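Local coordinates for glycerol-3-phosphate dehydrogenase [NAD(+)] (Dunaliella salina, PDB 6IUY), which probably interconverts sn-glycerol 3-phosphate and dihydroxyacetone phosphate using the NAD(+)/NADH pair, and also carries a haloacid dehalogenase-like phosphatase domain that binds magnesium, at residues V42-T45 with D49-V52; G53-F58 with E84-K89. All coordinates share one frame; numbering follows the deposited sequence.

Contact 1 (V42-T45 with D49-V52). With MG (magnesium ion), chain F.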
loop_
_atom_site.group_PDB
_atom_site.type_symbol
_atom_site.label_atom_id
_atom_site.label_comp_id
_atom_site.label_asym_id
_atom_site.label_seq_id
_atom_site.Cartn_x
_atom_site.Cartn_y
_atom_site.Cartn_z
ATOM N N VAL A 42 33.433 -30.848 -16.531
ATOM C CA VAL A 42 34.381 -31.060 -15.440
ATOM C C VAL A 42 35.751 -31.508 -15.947
ATOM O O VAL A 42 36.748 -30.778 -15.839
ATOM C CB VAL A 42 33.856 -32.108 -14.446
ATOM C CG1 VAL A 42 34.947 -32.520 -13.480
ATOM C CG2 VAL A 42 32.663 -31.562 -13.691
ATOM N N ASP A 43 35.778 -32.709 -16.523
ATOM C CA ASP A 43 37.014 -33.362 -16.953
ATOM C C ASP A 43 37.806 -32.616 -18.031
ATOM O O ASP A 43 37.407 -32.554 -19.198
ATOM C CB ASP A 43 36.692 -34.776 -17.435
ATOM C CG ASP A 43 36.155 -35.654 -16.321
ATOM O OD1 ASP A 43 34.926 -35.885 -16.271
ATOM O OD2 ASP A 43 36.966 -36.087 -15.479
ATOM N N ARG A 44 38.938 -32.063 -17.595
ATOM C CA ARG A 44 39.929 -31.362 -18.422
ATOM C C ARG A 44 39.505 -29.964 -18.882
ATOM O O ARG A 44 40.189 -29.349 -19.709
ATOM C CB ARG A 44 40.318 -32.212 -19.635
ATOM C CG ARG A 44 41.215 -33.388 -19.278
ATOM C CD ARG A 44 41.626 -34.159 -20.529
ATOM N NE ARG A 44 41.839 -35.582 -20.273
ATOM C CZ ARG A 44 40.854 -36.464 -20.119
ATOM N NH1 ARG A 44 39.587 -36.067 -20.184
ATOM N NH2 ARG A 44 41.134 -37.741 -19.892
ATOM N N THR A 45 38.405 -29.444 -18.336
ATOM C CA THR A 45 38.101 -28.029 -18.531
ATOM C C THR A 45 38.138 -27.308 -17.185
ATOM O O THR A 45 38.667 -26.204 -17.083
ATOM C CB THR A 45 36.737 -27.804 -19.203
ATOM O OG1 THR A 45 35.722 -27.680 -18.202
ATOM C CG2 THR A 45 36.413 -28.942 -20.147
ATOM N N ASP A 49 43.386 -32.913 -14.242
ATOM C CA ASP A 49 43.395 -34.330 -14.581
ATOM C C ASP A 49 41.983 -34.872 -14.745
ATOM O O ASP A 49 41.070 -34.468 -14.025
ATOM C CB ASP A 49 44.120 -35.137 -13.495
ATOM C CG ASP A 49 45.536 -34.648 -13.239
ATOM O OD1 ASP A 49 46.246 -34.342 -14.222
ATOM O OD2 ASP A 49 45.940 -34.575 -12.054
ATOM N N ALA A 50 41.806 -35.797 -15.683
ATOM C CA ALA A 50 40.556 -36.545 -15.771
ATOM C C ALA A 50 40.377 -37.359 -14.491
ATOM O O ALA A 50 41.359 -37.802 -13.889
ATOM C CB ALA A 50 40.551 -37.447 -16.990
ATOM N N SER A 51 39.131 -37.543 -14.065
ATOM C CA SER A 51 38.859 -38.248 -12.818
ATOM C C SER A 51 39.184 -39.735 -12.953
ATOM O O SER A 51 39.906 -40.305 -12.135
ATOM C CB SER A 51 37.398 -38.063 -12.401
ATOM O OG SER A 51 37.123 -36.711 -12.075
ATOM N N VAL A 52 38.638 -40.345 -13.999
ATOM C CA VAL A 52 38.816 -41.767 -14.279
ATOM C C VAL A 52 40.204 -42.040 -14.848
ATOM O O VAL A 52 40.436 -41.924 -16.050
ATOM C CB VAL A 52 37.740 -42.274 -15.262
ATOM C CG1 VAL A 52 37.466 -41.229 -16.339
ATOM C CG2 VAL A 52 38.153 -43.595 -15.869
HETATM MG MG MG F . 36.071 -33.226 -20.672
#

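Contact 2 (G53-F58 with E84-K89)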
loop_
_atom_site.group_PDB
_atom_site.type_symbol
_atom_site.label_atom_id
_atom_site.label_comp_id
_atom_site.label_asym_id
_atom_site.label_seq_id
_atom_site.Cartn_x
_atom_site.Cartn_y
_atom_site.Cartn_z
ATOM N N GLY A 53 41.129 -42.396 -13.971
ATOM C CA GLY A 53 42.523 -42.513 -14.348
ATOM C C GLY A 53 43.337 -41.966 -13.200
ATOM O O GLY A 53 44.317 -42.572 -12.764
ATOM N N LEU A 54 42.916 -40.805 -12.709
ATOM C CA LEU A 54 43.426 -40.283 -11.454
ATOM C C LEU A 54 42.963 -41.243 -10.367
ATOM O O LEU A 54 43.642 -41.468 -9.364
ATOM C CB LEU A 54 42.924 -38.859 -11.214
ATOM C CG LEU A 54 43.228 -38.207 -9.867
ATOM C CD1 LEU A 54 44.717 -38.278 -9.543
ATOM C CD2 LEU A 54 42.735 -36.763 -9.868
ATOM N N LEU A 55 41.794 -41.821 -10.611
ATOM C CA LEU A 55 41.208 -42.842 -9.758
ATOM C C LEU A 55 41.815 -44.200 -10.097
ATOM O O LEU A 55 41.860 -45.098 -9.254
ATOM C CB LEU A 55 39.688 -42.860 -9.944
ATOM C CG LEU A 55 38.764 -43.604 -8.983
ATOM C CD1 LEU A 55 39.103 -43.282 -7.541
ATOM C CD2 LEU A 55 37.337 -43.203 -9.289
ATOM N N ALA A 56 42.280 -44.335 -11.342
ATOM C CA ALA A 56 42.976 -45.542 -11.799
ATOM C C ALA A 56 44.277 -45.713 -11.031
ATOM O O ALA A 56 44.536 -46.776 -10.471
ATOM C CB ALA A 56 43.239 -45.482 -13.292
ATOM N N LYS A 57 45.099 -44.669 -11.010
ATOM C CA LYS A 57 46.141 -44.574 -9.994
ATOM C C LYS A 57 45.440 -44.505 -8.640
ATOM O O LYS A 57 44.272 -44.120 -8.570
ATOM C CB LYS A 57 47.030 -43.354 -10.210
ATOM C CG LYS A 57 48.034 -43.500 -11.333
ATOM C CD LYS A 57 49.392 -42.998 -10.878
ATOM C CE LYS A 57 49.256 -41.652 -10.181
ATOM N NZ LYS A 57 50.469 -41.294 -9.396
ATOM N N PHE A 58 46.136 -44.881 -7.571
ATOM C CA PHE A 58 45.492 -45.054 -6.267
ATOM C C PHE A 58 44.676 -46.355 -6.275
ATOM O O PHE A 58 44.425 -46.948 -5.221
ATOM C CB PHE A 58 44.614 -43.832 -5.916
ATOM C CG PHE A 58 43.541 -44.110 -4.892
ATOM C CD1 PHE A 58 43.713 -43.738 -3.566
ATOM C CD2 PHE A 58 42.351 -44.726 -5.261
ATOM C CE1 PHE A 58 42.728 -43.988 -2.626
ATOM C CE2 PHE A 58 41.369 -44.984 -4.328
ATOM C CZ PHE A 58 41.555 -44.612 -3.007
ATOM N N GLU A 84 30.967 -45.529 -17.949
ATOM C CA GLU A 84 30.125 -46.696 -17.696
ATOM C C GLU A 84 30.954 -47.959 -17.510
ATOM O O GLU A 84 30.560 -48.860 -16.770
ATOM C CB GLU A 84 29.121 -46.905 -18.835
ATOM C CG GLU A 84 28.039 -45.838 -18.937
ATOM C CD GLU A 84 28.314 -44.804 -20.027
ATOM O OE1 GLU A 84 29.498 -44.487 -20.284
ATOM O OE2 GLU A 84 27.337 -44.314 -20.635
ATOM N N ASP A 85 32.104 -48.027 -18.175
ATOM C CA ASP A 85 32.916 -49.239 -18.131
ATOM C C ASP A 85 33.879 -49.260 -16.954
ATOM O O ASP A 85 34.009 -50.277 -16.271
ATOM C CB ASP A 85 33.699 -49.414 -19.426
ATOM C CG ASP A 85 34.469 -50.717 -19.458
ATOM O OD1 ASP A 85 35.539 -50.788 -18.814
ATOM O OD2 ASP A 85 33.998 -51.674 -20.116
ATOM N N ARG A 86 34.574 -48.148 -16.736
ATOM C CA ARG A 86 35.445 -48.016 -15.580
ATOM C C ARG A 86 34.675 -48.327 -14.296
ATOM O O ARG A 86 35.247 -48.821 -13.326
ATOM C CB ARG A 86 36.037 -46.613 -15.513
ATOM C CG ARG A 86 36.923 -46.377 -14.312
ATOM C CD ARG A 86 38.347 -46.822 -14.590
ATOM N NE ARG A 86 39.093 -46.985 -13.349
ATOM C CZ ARG A 86 39.469 -45.979 -12.564
ATOM N NH1 ARG A 86 39.170 -44.726 -12.891
ATOM N NH2 ARG A 86 40.139 -46.229 -11.445
ATOM N N LEU A 87 33.378 -48.032 -14.296
ATOM C CA LEU A 87 32.517 -48.375 -13.169
ATOM C C LEU A 87 32.445 -49.899 -13.061
ATOM O O LEU A 87 32.682 -50.461 -11.988
ATOM C CB LEU A 87 31.116 -47.749 -13.332
ATOM C CG LEU A 87 29.979 -47.989 -12.316
ATOM C CD1 LEU A 87 30.471 -47.956 -10.884
ATOM C CD2 LEU A 87 28.811 -47.004 -12.500
ATOM N N ALA A 88 32.156 -50.558 -14.186
ATOM C CA ALA A 88 31.993 -52.012 -14.226
ATOM C C ALA A 88 33.205 -52.725 -13.627
ATOM O O ALA A 88 33.060 -53.754 -12.974
ATOM C CB ALA A 88 31.745 -52.481 -15.655
ATOM N N LYS A 89 34.394 -52.164 -13.835
ATOM C CA LYS A 89 35.605 -52.683 -13.201
ATOM C C LYS A 89 35.609 -52.352 -11.708
ATOM O O LYS A 89 35.627 -51.174 -11.332
ATOM C CB LYS A 89 36.859 -52.113 -13.875
ATOM C CG LYS A 89 37.630 -53.122 -14.719
ATOM C CD LYS A 89 37.572 -52.777 -16.203
ATOM C CE LYS A 89 36.830 -53.837 -17.005
ATOM N NZ LYS A 89 35.383 -53.877 -16.664
#

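Contact 1 (V42-T45 with D49-V52)
Asp43 and Arg44 meet Ala50 and Ser51 where the DxDx(T/V) loop of a haloacid dehalogenase-like domain leaves strand 37-40 and turns toward the short, weakly bonded helix 51-54. The backbones draw closest at Asp43 and Ala50, with their CA atoms 4.9 Å apart.

The metal side of this turn is made by main chain: Asp43 O binds the magnesium ion at 2.1 Å, and Asp41 and Asp206 supply the other protein ligands. Asp43 CG lies anti to its own carbonyl carbon (chi1 -64°), which turns the carboxylate away from that magnesium-bound carbonyl and leaves it to reach the second segment.

Hydrogen bonding across the contact centres on Asp43 OD2. Ser51 N gives it a straight bond of 3.0 Å, with an N-H...O angle of 166°, arriving almost in line with the CG-OD2 bond. Ser51 OG adds a weak bond to OD2, 3.5 Å long; its stronger polar partner is Arg109 NH2, so the hydroxyl stands between the aspartate and Arg109. Asp43 OD1 is left for a weak bond to a glycerol that probably came from the crystallisation liquor.

Arg44 packs on Ala50. Its chain bends at chi3 and lays one face of the guanidinium against the methyl, while the side chain also touches Asp206 and Val230. The approach is shorter than ordinary van der Waals contact, Ala50 CB to Arg44 NH2 being 3.0 Å, so the exact placing of the guanidinium is less certain. The methyl sits off centre, toward the rim of the group, with Ala50 CB 3.3 Å from Arg44 CZ.

Contact 2 (G53-F58 with E84-K89)
Ala56 and Arg86 mark the nearest backbone approach, their CA atoms 8.8 Å apart, so the last turn of helix 82-88 meets the chain leaving helix 51-54 through one long side chain. The helices and loops here, inserted between strands 37-40 and 127-131, are consistent with the cap of a phosphoserine phosphatase-like HAD domain.

Arg86 first runs out with CG anti to its N (chi1 178°), then bends at chi2 (86°), which carries the guanidinium to the turn at Gly53-Ala56. Ala56 CB lies over one face, 3.7 Å above the plane and toward the rim. Leu55 stands at the edge, its CA in the guanidinium plane, and Leu55 CB is 3.5 Å from Arg86 NH1. Beyond the contact, Leu55 packs on Phe100 and Ala56 on Ala65. Gly53 has a phi of 141°, at which a CB would press against the preceding carbonyl; its O accepts the bond from Lys57 N that closes the turn. With an alanine in place of Arg86, Ala56 CB and Leu55 CB would probably lose their cover, opening a gap between the segments.

Arg86 NH1 is 3.2 Å from Gly53 N, and Arg86 NH2 is 2.9 Å from Ala56 N. Both pairs set donor against donor, so neither N-H gains an acceptor in the other. Such short approaches to a cation are unfavourable, consistent with a less certain guanidinium placement.

Helix 51-54 joins the two contacts in series: contact 1 ties its start to the metal-binding loop, and contact 2 packs the chain leaving its other end against helix 82-88. Their centres are 12 Å apart, and they touch directly, with Val52 CA 3.3 Å from Arg86 NH1 and Asp49 CB 4.2 Å from Leu54 CD2. Contact 1 holds a magnesium ligand itself, whereas Gly53 CA of contact 2 lies about 13 Å from the ion and the Arg86 side chain comes, at its nearest atoms, to about 10 Å from the bound glycerol. Arg109 is shared too, bonded to Ser51 and packed against Leu54. Residues 49-58 thus connect the metal-binding loop to the insert.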